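Local structure of N-alpha-acetyltransferase 35, NatC auxiliary subunit (Saccharomyces cerevisiae, 6YGA) at residues N393-W398 with Y440-S445; Q404-Y409 with G454-I459; N414-L419 with L444-E449. The protein serves as the auxiliary subunit of the NatC N-terminal acetyltransferase, which acetylates the N-terminal methionine of the L-A virus Gag protein. One frame throughout, in Å; residues are numbered along the deposited sequence.

In the fold
Three consecutive helices, 386-402, 406-429 and 433-456, supply every segment. Coming from the N terminus, the chain first passes 393-398, and contact 1 closes a mostly helical loop of about 40 residues when 440-445 packs back onto it. Contact 2 starts at 404-409, within that loop, but ends beyond it at 454-459, so the two cross. Contact 3, between 414-419 and 444-449, lies wholly within the span of contact 2 and ends on the same piece of chain as contact 1, sharing L444 and S445 with it. Helix 433-456 is thus tied to both preceding helices, while Y409 and E449 join contacts 2 and 3 through a probable hydrogen bond.

Contact 1. Residues N393-W398 with Y440-S445; sequences NMLLEW and YFMKLS
M442, a selenomethionine, bridges from its helix to W398 and L395 on the other, while its neighbours in 440-445 look to other parts of the fold. At the start of the segment, Y440 turns its ring edge-to-face with F482. The ring of F441 lies one turn before S445, whose hydroxyl sits over one of its faces, near the rim. M442 follows and makes the contact itself. The nearest CA atoms, of L395 and M442, are 9.2 Å apart, a gap that the M442 side chain reaches across. It is bent at chi2 (-68°) and chi3 (-67°), which brings its terminal methyl down onto the indole. M442 CE stands 3.8 Å from the centroid of the five-membered ring of W398, only 1° off the ring normal, in a CH-pi contact. M442 SE lies farther up on much the same line, 5.5 Å from that centroid, giving a Met-aromatic arrangement with the methyl group in between. L395 CD1 touches the same methyl at 4.1 Å, so CE rests against both a ring face and a branched alkyl end. Next, K443 points its ammonium group to D421, in a salt bridge, and to Q424 and the carbonyl of V597. S445 closes the segment: its OG donates to F441 O over 2.9 Å, approaching from the face of that carbonyl opposite to S445 N. Around this buried contact, helix 360-372 packs on L395, helix 406-429 on M394 and W398, and helix 465-506 on F441 and L444, within the TPR-like helical array of the subunit.

Contact 2. Residues Q404-Y409 with G454-I459; sequences QNTCRY and GFDLDI. With EDO (1,2-ethanediol), chain X.
T406 and L457 meet where one helix begins and another ends. The packing is by van der Waals contact: L457 CD2 lies 3.5 Å from T406 O and against the T406 hydroxyl, with C407 SG as an apolar partner at 4.2 Å. With T406 OG1 held anti to the backbone N (chi1 -170°), the hydroxyl faces the same methyl, and the two side chains run past each other in opposite directions.

Polar contact is indirect. T406 OG1 and D456 OD2 stand 3.7 Å apart, and a water joins them, 2.9 Å from T406 OG1 and donating to D456 OD2 over 2.7 Å. K453 NZ joins them too, hydrogen-bonded to T406 OG1 and in a salt bridge with D456 OD2.

Capping bonds lie within each segment. N405 OD1 takes two amides of the new helix: C407 N in the carbonyl plane, and R408 N from above it at 2.9 Å, along a nearly straight N-H line (172°). Beyond L457 the chain turns over at D458, where phi is positive, and I459 N bonds back to G454 O at 2.9 Å, as D458 N does, weakly, to F455 O.

R408 NH1 donates to O1 of an ethanediol, probably from the crystallisation liquor, at 3.0 Å, while NE pairs with E175.

R137 and R140 of the N-alpha-acetyltransferase 30 chain bind the carbonyls of D458 and L457, so this turn also belongs to the subunit interface. The arrangement is the first turn of an Asn-capped helix packed against a helix C terminus closed by a Schellman motif.

Contact 3. Residues N414-L419 with L444-E449; sequences NRQLIL and LSSMIE. With EDO (1,2-ethanediol), chain C.
L417 leans onto S446 and M447 between the two arms of an antiparallel helical hairpin, helices 406-429 and 433-456, whose short segments here approach to 9.6 Å with 149° between their directions. The fork of L417 does most of the touching. With CG beside its own backbone N (chi1 -63°), the isobutyl end swings across the gap although its CB does not point that way. One branch, L417 CD2, settles on the partner helix itself, 3.6 Å from S446 CB and 3.7 Å from M447 N. The other branch, CD1, turns to the flank of M447, a selenomethionine, so that M447 CG is held by both methyls of the leucine, at 3.9 Å from CD2 and 4.1 Å from CD1; the two side chains pass at a slant. M447 also packs on Y471 of helix 465-506, and both L417 and M447 meet I595 of a loop.

Q416 stands beside this pair, extended beyond CG, which brings OE1, not NE2, to the S446 side. Its OE1 comes within 3.8 Å of S446 OG without bonding to it. Each of these two oxygens is bonded elsewhere: Q416 OE1 accepts from W420 NE1, and S446 OG bonds to the carbonyl of M442 one turn back on its own helix. Each is thus tied into its own arm.

On the flank bordering helix 386-402, where R415 NE makes a long, weak ion pair with E397 OE1, the R415 guanidinium lies flat against its own helix neighbour, with L419 CD2 3.5 Å above the plane of the R415 group and over its centre.

Contact 1. Residues N393-W398 with Y440-S445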
loop_
_atom_site.group_PDB
_atom_site.type_symbol
_atom_site.label_atom_id
_atom_site.label_comp_id
_atom_site.label_asym_id
_atom_site.label_seq_id
_atom_site.Cartn_x
_atom_site.Cartn_y
_atom_site.Cartn_z
ATOM N N ASN B 393 -11.157 -10.749 -19.249
ATOM C CA ASN B 393 -10.493 -10.881 -17.959
ATOM C C ASN B 393 -9.532 -9.724 -17.715
ATOM O O ASN B 393 -9.430 -9.221 -16.590
ATOM C CB ASN B 393 -9.761 -12.223 -17.882
ATOM C CG ASN B 393 -10.713 -13.406 -17.877
ATOM O OD1 ASN B 393 -11.843 -13.303 -17.403
ATOM N ND2 ASN B 393 -10.256 -14.539 -18.401
HETATM N N MSE B 394 -8.834 -9.279 -18.756
HETATM C CA MSE B 394 -7.905 -8.161 -18.644
HETATM C C MSE B 394 -8.643 -6.894 -18.226
HETATM O O MSE B 394 -8.152 -6.108 -17.413
HETATM C CB MSE B 394 -7.179 -7.936 -19.972
HETATM C CG MSE B 394 -5.856 -7.202 -19.844
HETATM SE SE MSE B 394 -4.552 -8.247 -18.846
HETATM C CE MSE B 394 -4.019 -6.883 -17.563
ATOM N N LEU B 395 -9.835 -6.707 -18.795
ATOM C CA LEU B 395 -10.620 -5.517 -18.488
ATOM C C LEU B 395 -11.136 -5.554 -17.056
ATOM O O LEU B 395 -11.151 -4.526 -16.370
ATOM C CB LEU B 395 -11.774 -5.384 -19.481
ATOM C CG LEU B 395 -12.731 -4.209 -19.288
ATOM C CD1 LEU B 395 -11.994 -2.879 -19.407
ATOM C CD2 LEU B 395 -13.869 -4.289 -20.296
ATOM N N LEU B 396 -11.556 -6.730 -16.584
ATOM C CA LEU B 396 -12.017 -6.843 -15.206
ATOM C C LEU B 396 -10.889 -6.555 -14.220
ATOM O O LEU B 396 -11.110 -5.912 -13.187
ATOM C CB LEU B 396 -12.607 -8.229 -14.959
ATOM C CG LEU B 396 -13.905 -8.552 -15.701
ATOM C CD1 LEU B 396 -14.509 -9.836 -15.159
ATOM C CD2 LEU B 396 -14.898 -7.402 -15.598
ATOM N N GLU B 397 -9.672 -7.022 -14.517
ATOM C CA GLU B 397 -8.535 -6.693 -13.663
ATOM C C GLU B 397 -8.251 -5.198 -13.667
ATOM O O GLU B 397 -7.810 -4.648 -12.652
ATOM C CB GLU B 397 -7.293 -7.472 -14.099
ATOM C CG GLU B 397 -7.357 -8.959 -13.785
ATOM C CD GLU B 397 -6.168 -9.727 -14.328
ATOM O OE1 GLU B 397 -5.243 -9.092 -14.875
ATOM O OE2 GLU B 397 -6.163 -10.969 -14.207
ATOM N N TRP B 398 -8.504 -4.525 -14.792
ATOM C CA TRP B 398 -8.336 -3.076 -14.837
ATOM C C TRP B 398 -9.297 -2.384 -13.877
ATOM O O TRP B 398 -8.915 -1.437 -13.181
ATOM C CB TRP B 398 -8.533 -2.569 -16.269
ATOM C CG TRP B 398 -8.421 -1.081 -16.397
ATOM C CD1 TRP B 398 -7.296 -0.362 -16.681
ATOM C CD2 TRP B 398 -9.477 -0.125 -16.235
ATOM N NE1 TRP B 398 -7.585 0.981 -16.709
ATOM C CE2 TRP B 398 -8.917 1.153 -16.438
ATOM C CE3 TRP B 398 -10.840 -0.226 -15.941
ATOM C CZ2 TRP B 398 -9.675 2.323 -16.355
ATOM C CZ3 TRP B 398 -11.591 0.936 -15.858
ATOM C CH2 TRP B 398 -11.006 2.192 -16.063
ATOM N N TYR B 440 -5.250 -0.898 -28.079
ATOM C CA TYR B 440 -4.231 0.144 -28.149
ATOM C C TYR B 440 -4.635 1.359 -27.326
ATOM O O TYR B 440 -3.804 1.943 -26.619
ATOM C CB TYR B 440 -3.976 0.532 -29.604
ATOM C CG TYR B 440 -2.893 1.570 -29.782
ATOM C CD1 TYR B 440 -1.577 1.299 -29.427
ATOM C CD2 TYR B 440 -3.185 2.815 -30.320
ATOM C CE1 TYR B 440 -0.584 2.243 -29.595
ATOM C CE2 TYR B 440 -2.202 3.764 -30.492
ATOM C CZ TYR B 440 -0.903 3.476 -30.129
ATOM O OH TYR B 440 0.077 4.426 -30.300
ATOM N N PHE B 441 -5.911 1.744 -27.393
ATOM C CA PHE B 441 -6.384 2.876 -26.602
ATOM C C PHE B 441 -6.191 2.632 -25.111
ATOM O O PHE B 441 -5.747 3.527 -24.383
ATOM C CB PHE B 441 -7.856 3.157 -26.899
ATOM C CG PHE B 441 -8.511 4.036 -25.877
ATOM C CD1 PHE B 441 -8.296 5.406 -25.882
ATOM C CD2 PHE B 441 -9.328 3.491 -24.899
ATOM C CE1 PHE B 441 -8.890 6.216 -24.936
ATOM C CE2 PHE B 441 -9.923 4.296 -23.950
ATOM C CZ PHE B 441 -9.706 5.660 -23.967
HETATM N N MSE B 442 -6.527 1.436 -24.639
HETATM C CA MSE B 442 -6.389 1.108 -23.226
HETATM C C MSE B 442 -4.928 1.038 -22.797
HETATM O O MSE B 442 -4.570 1.516 -21.721
HETATM C CB MSE B 442 -7.088 -0.214 -22.919
HETATM C CG MSE B 442 -8.589 -0.156 -23.109
HETATM SE SE MSE B 442 -9.446 0.987 -21.784
HETATM C CE MSE B 442 -9.079 -0.108 -20.215
ATOM N N LYS B 443 -4.082 0.440 -23.638
ATOM C CA LYS B 443 -2.664 0.348 -23.304
ATOM C C LYS B 443 -2.029 1.731 -23.216
ATOM O O LYS B 443 -1.334 2.047 -22.245
ATOM C CB LYS B 443 -1.931 -0.509 -24.333
ATOM C CG LYS B 443 -0.478 -0.772 -23.975
ATOM C CD LYS B 443 0.250 -1.466 -25.104
ATOM C CE LYS B 443 0.450 -0.529 -26.282
ATOM N NZ LYS B 443 1.106 -1.224 -27.421
ATOM N N LEU B 444 -2.266 2.574 -24.225
ATOM C CA LEU B 444 -1.621 3.883 -24.264
ATOM C C LEU B 444 -2.165 4.803 -23.174
ATOM O O LEU B 444 -1.411 5.586 -22.583
ATOM C CB LEU B 444 -1.794 4.504 -25.649
ATOM C CG LEU B 444 -0.975 5.762 -25.936
ATOM C CD1 LEU B 444 0.455 5.592 -25.446
ATOM C CD2 LEU B 444 -0.993 6.075 -27.424
ATOM N N SER B 445 -3.471 4.720 -22.893
ATOM C CA SER B 445 -4.037 5.453 -21.763
ATOM C C SER B 445 -3.444 4.973 -20.445
ATOM O O SER B 445 -3.218 5.771 -19.528
ATOM C CB SER B 445 -5.557 5.300 -21.738
ATOM O OG SER B 445 -6.165 5.974 -22.821
#

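Contact 2. Residues Q404-Y409 with G454-I459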
loop_
_atom_site.group_PDB
_atom_site.type_symbol
_atom_site.label_atom_id
_atom_site.label_comp_id
_atom_site.label_asym_id
_atom_site.label_seq_id
_atom_site.Cartn_x
_atom_site.Cartn_y
_atom_site.Cartn_z
ATOM N N GLN B 404 -7.533 -0.121 -5.570
ATOM C CA GLN B 404 -6.350 -0.343 -4.755
ATOM C C GLN B 404 -5.928 0.963 -4.086
ATOM O O GLN B 404 -6.412 2.047 -4.423
ATOM C CB GLN B 404 -5.211 -0.908 -5.605
ATOM C CG GLN B 404 -5.560 -2.207 -6.317
ATOM C CD GLN B 404 -6.048 -3.276 -5.360
ATOM O OE1 GLN B 404 -5.444 -3.510 -4.314
ATOM N NE2 GLN B 404 -7.158 -3.920 -5.707
ATOM N N ASN B 405 -5.015 0.861 -3.120
ATOM C CA ASN B 405 -4.523 2.074 -2.487
ATOM C C ASN B 405 -3.652 2.863 -3.466
ATOM O O ASN B 405 -3.320 2.401 -4.562
ATOM C CB ASN B 405 -3.759 1.759 -1.197
ATOM C CG ASN B 405 -2.481 0.970 -1.433
ATOM O OD1 ASN B 405 -1.511 1.483 -1.994
ATOM N ND2 ASN B 405 -2.464 -0.274 -0.971
ATOM N N THR B 406 -3.276 4.074 -3.049
ATOM C CA THR B 406 -2.647 5.023 -3.964
ATOM C C THR B 406 -1.284 4.553 -4.464
ATOM O O THR B 406 -0.847 4.997 -5.532
ATOM C CB THR B 406 -2.526 6.397 -3.296
ATOM O OG1 THR B 406 -2.133 7.369 -4.272
ATOM C CG2 THR B 406 -1.497 6.367 -2.174
ATOM N N CYS B 407 -0.611 3.664 -3.735
ATOM C CA CYS B 407 0.650 3.097 -4.198
ATOM C C CYS B 407 0.434 1.856 -5.060
ATOM O O CYS B 407 1.030 1.735 -6.134
ATOM C CB CYS B 407 1.547 2.760 -3.006
ATOM S SG CYS B 407 2.149 4.201 -2.110
ATOM N N ARG B 408 -0.410 0.927 -4.600
ATOM C CA ARG B 408 -0.680 -0.276 -5.381
ATOM C C ARG B 408 -1.371 0.055 -6.697
ATOM O O ARG B 408 -1.243 -0.697 -7.669
ATOM C CB ARG B 408 -1.535 -1.253 -4.574
ATOM C CG ARG B 408 -0.836 -1.846 -3.366
ATOM C CD ARG B 408 0.210 -2.864 -3.775
ATOM N NE ARG B 408 0.820 -3.516 -2.621
ATOM C CZ ARG B 408 1.554 -4.621 -2.692
ATOM N NH1 ARG B 408 1.766 -5.201 -3.866
ATOM N NH2 ARG B 408 2.072 -5.150 -1.591
ATOM N N TYR B 409 -2.112 1.164 -6.742
ATOM C CA TYR B 409 -2.768 1.570 -7.979
ATOM C C TYR B 409 -1.753 1.731 -9.104
ATOM O O TYR B 409 -1.940 1.203 -10.204
ATOM C CB TYR B 409 -3.549 2.865 -7.745
ATOM C CG TYR B 409 -4.188 3.462 -8.980
ATOM C CD1 TYR B 409 -5.226 2.810 -9.641
ATOM C CD2 TYR B 409 -3.769 4.691 -9.469
ATOM C CE1 TYR B 409 -5.816 3.365 -10.766
ATOM C CE2 TYR B 409 -4.351 5.254 -10.587
ATOM C CZ TYR B 409 -5.372 4.590 -11.231
ATOM O OH TYR B 409 -5.945 5.162 -12.346
ATOM N N GLY B 454 3.279 8.748 -11.126
ATOM C CA GLY B 454 4.548 8.845 -10.420
ATOM C C GLY B 454 4.791 10.204 -9.789
ATOM O O GLY B 454 5.452 10.301 -8.750
ATOM N N PHE B 455 4.261 11.268 -10.397
ATOM C CA PHE B 455 4.407 12.597 -9.809
ATOM C C PHE B 455 3.573 12.736 -8.543
ATOM O O PHE B 455 3.978 13.427 -7.601
ATOM C CB PHE B 455 4.022 13.678 -10.820
ATOM C CG PHE B 455 5.060 13.916 -11.876
ATOM C CD1 PHE B 455 6.229 14.600 -11.576
ATOM C CD2 PHE B 455 4.866 13.464 -13.170
ATOM C CE1 PHE B 455 7.184 14.823 -12.548
ATOM C CE2 PHE B 455 5.817 13.685 -14.143
ATOM C CZ PHE B 455 6.980 14.364 -13.832
ATOM N N ASP B 456 2.402 12.094 -8.504
ATOM C CA ASP B 456 1.565 12.162 -7.310
ATOM C C ASP B 456 2.223 11.452 -6.137
ATOM O O ASP B 456 2.043 11.858 -4.984
ATOM C CB ASP B 456 0.187 11.562 -7.604
ATOM C CG ASP B 456 -0.755 11.640 -6.415
ATOM O OD1 ASP B 456 -1.075 12.765 -5.970
ATOM O OD2 ASP B 456 -1.195 10.575 -5.935
ATOM N N LEU B 457 2.999 10.409 -6.412
ATOM C CA LEU B 457 3.693 9.647 -5.386
ATOM C C LEU B 457 5.107 10.154 -5.127
ATOM O O LEU B 457 5.805 9.583 -4.284
ATOM C CB LEU B 457 3.734 8.166 -5.779
ATOM C CG LEU B 457 2.375 7.509 -6.046
ATOM C CD1 LEU B 457 2.555 6.131 -6.651
ATOM C CD2 LEU B 457 1.539 7.423 -4.773
ATOM N N ASP B 458 5.536 11.210 -5.828
ATOM C CA ASP B 458 6.872 11.784 -5.662
ATOM C C ASP B 458 7.957 10.762 -5.989
ATOM O O ASP B 458 9.019 10.735 -5.365
ATOM C CB ASP B 458 7.065 12.356 -4.252
ATOM C CG ASP B 458 6.297 13.645 -4.039
ATOM O OD1 ASP B 458 6.485 14.582 -4.842
ATOM O OD2 ASP B 458 5.497 13.723 -3.084
ATOM N N ILE B 459 7.679 9.907 -6.973
ATOM C CA ILE B 459 8.671 8.946 -7.434
ATOM C C ILE B 459 9.810 9.658 -8.151
ATOM O O ILE B 459 10.982 9.300 -7.993
ATOM C CB ILE B 459 8.000 7.894 -8.336
ATOM C CG1 ILE B 459 7.003 7.058 -7.531
ATOM C CG2 ILE B 459 9.042 7.005 -8.991
ATOM C CD1 ILE B 459 7.631 6.307 -6.377
HETATM C C1 EDO X . 0.303 -5.045 -7.526
HETATM O O1 EDO X . 1.557 -5.030 -6.830
HETATM C C2 EDO X . -0.494 -3.798 -7.161
HETATM O O2 EDO X . -1.765 -3.809 -7.824
HETATM O O HOH W 1 -1.031 9.879 -3.321
#

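Contact 3. Residues N414-L419 with L444-E449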
loop_
_atom_site.group_PDB
_atom_site.type_symbol
_atom_site.label_atom_id
_atom_site.label_comp_id
_atom_site.label_asym_id
_atom_site.label_seq_id
_atom_site.Cartn_x
_atom_site.Cartn_y
_atom_site.Cartn_z
ATOM N N ASN B 414 2.155 -1.904 -13.899
ATOM C CA ASN B 414 3.340 -2.651 -14.313
ATOM C C ASN B 414 2.956 -3.961 -14.990
ATOM O O ASN B 414 3.474 -4.303 -16.060
ATOM C CB ASN B 414 4.237 -2.912 -13.101
ATOM C CG ASN B 414 5.235 -1.801 -12.864
ATOM O OD1 ASN B 414 5.919 -1.362 -13.786
ATOM N ND2 ASN B 414 5.329 -1.342 -11.620
ATOM N N ARG B 415 2.025 -4.699 -14.388
ATOM C CA ARG B 415 1.553 -5.938 -14.995
ATOM C C ARG B 415 0.735 -5.669 -16.255
ATOM O O ARG B 415 0.872 -6.386 -17.251
ATOM C CB ARG B 415 0.736 -6.732 -13.974
ATOM C CG ARG B 415 -0.180 -7.785 -14.571
ATOM C CD ARG B 415 -0.934 -8.542 -13.486
ATOM N NE ARG B 415 -1.932 -9.444 -14.055
ATOM C CZ ARG B 415 -1.666 -10.669 -14.495
ATOM N NH1 ARG B 415 -0.429 -11.143 -14.433
ATOM N NH2 ARG B 415 -2.634 -11.419 -15.001
ATOM N N GLN B 416 -0.110 -4.634 -16.236
ATOM C CA GLN B 416 -1.039 -4.423 -17.345
ATOM C C GLN B 416 -0.315 -4.073 -18.641
ATOM O O GLN B 416 -0.692 -4.561 -19.712
ATOM C CB GLN B 416 -2.037 -3.316 -17.005
ATOM C CG GLN B 416 -3.047 -3.653 -15.925
ATOM C CD GLN B 416 -4.055 -2.534 -15.726
ATOM O OE1 GLN B 416 -4.419 -1.836 -16.674
ATOM N NE2 GLN B 416 -4.502 -2.351 -14.489
ATOM N N LEU B 417 0.706 -3.214 -18.569
ATOM C CA LEU B 417 1.271 -2.638 -19.787
ATOM C C LEU B 417 1.817 -3.713 -20.717
ATOM O O LEU B 417 1.603 -3.657 -21.934
ATOM C CB LEU B 417 2.362 -1.626 -19.443
ATOM C CG LEU B 417 1.938 -0.388 -18.652
ATOM C CD1 LEU B 417 3.051 0.646 -18.654
ATOM C CD2 LEU B 417 0.641 0.200 -19.187
ATOM N N ILE B 418 2.520 -4.702 -20.168
ATOM C CA ILE B 418 3.074 -5.736 -21.032
ATOM C C ILE B 418 1.995 -6.728 -21.461
ATOM O O ILE B 418 2.111 -7.348 -22.523
ATOM C CB ILE B 418 4.262 -6.435 -20.345
ATOM C CG1 ILE B 418 5.170 -7.076 -21.395
ATOM C CG2 ILE B 418 3.781 -7.478 -19.350
ATOM C CD1 ILE B 418 5.674 -6.090 -22.433
ATOM N N LEU B 419 0.929 -6.882 -20.670
ATOM C CA LEU B 419 -0.149 -7.790 -21.056
ATOM C C LEU B 419 -1.064 -7.158 -22.099
ATOM O O LEU B 419 -1.527 -7.844 -23.017
ATOM C CB LEU B 419 -0.948 -8.218 -19.824
ATOM C CG LEU B 419 -0.570 -9.558 -19.183
ATOM C CD1 LEU B 419 0.869 -9.555 -18.703
ATOM C CD2 LEU B 419 -1.511 -9.884 -18.036
ATOM N N LEU B 444 -2.266 2.574 -24.225
ATOM C CA LEU B 444 -1.621 3.883 -24.264
ATOM C C LEU B 444 -2.165 4.803 -23.174
ATOM O O LEU B 444 -1.411 5.586 -22.583
ATOM C CB LEU B 444 -1.794 4.504 -25.649
ATOM C CG LEU B 444 -0.975 5.762 -25.936
ATOM C CD1 LEU B 444 0.455 5.592 -25.446
ATOM C CD2 LEU B 444 -0.993 6.075 -27.424
ATOM N N SER B 445 -3.471 4.720 -22.893
ATOM C CA SER B 445 -4.037 5.453 -21.763
ATOM C C SER B 445 -3.444 4.973 -20.445
ATOM O O SER B 445 -3.218 5.771 -19.528
ATOM C CB SER B 445 -5.557 5.300 -21.738
ATOM O OG SER B 445 -6.165 5.974 -22.821
ATOM N N SER B 446 -3.196 3.667 -20.327
ATOM C CA SER B 446 -2.594 3.145 -19.106
ATOM C C SER B 446 -1.139 3.577 -18.986
ATOM O O SER B 446 -0.664 3.863 -17.881
ATOM C CB SER B 446 -2.711 1.622 -19.068
ATOM O OG SER B 446 -4.062 1.215 -18.935
HETATM N N MSE B 447 -0.419 3.637 -20.103
HETATM C CA MSE B 447 0.967 4.096 -20.096
HETATM C C MSE B 447 1.053 5.532 -19.588
HETATM O O MSE B 447 1.936 5.877 -18.801
HETATM C CB MSE B 447 1.585 4.003 -21.494
HETATM C CG MSE B 447 1.750 2.588 -22.034
HETATM SE SE MSE B 447 2.271 2.559 -23.922
HETATM C CE MSE B 447 4.124 3.140 -23.764
ATOM N N ILE B 448 0.118 6.364 -20.051
ATOM C CA ILE B 448 0.089 7.764 -19.644
ATOM C C ILE B 448 -0.296 7.884 -18.175
ATOM O O ILE B 448 0.345 8.608 -17.404
ATOM C CB ILE B 448 -0.871 8.555 -20.551
ATOM C CG1 ILE B 448 -0.299 8.656 -21.970
ATOM C CG2 ILE B 448 -1.166 9.922 -19.964
ATOM C CD1 ILE B 448 -1.301 9.130 -23.004
ATOM N N GLU B 449 -1.348 7.168 -17.765
ATOM C CA GLU B 449 -1.788 7.215 -16.374
ATOM C C GLU B 449 -0.706 6.698 -15.435
ATOM O O GLU B 449 -0.480 7.267 -14.360
ATOM C CB GLU B 449 -3.077 6.409 -16.212
ATOM C CG GLU B 449 -3.590 6.307 -14.781
ATOM C CD GLU B 449 -4.294 7.567 -14.314
ATOM O OE1 GLU B 449 -4.502 8.483 -15.139
ATOM O OE2 GLU B 449 -4.647 7.638 -13.122
HETATM C C1 EDO C . 10.152 -1.876 -12.847
HETATM O O1 EDO C . 9.066 -0.959 -12.671
HETATM C C2 EDO C . 10.563 -1.952 -14.312
HETATM O O2 EDO C . 9.475 -2.448 -15.100
#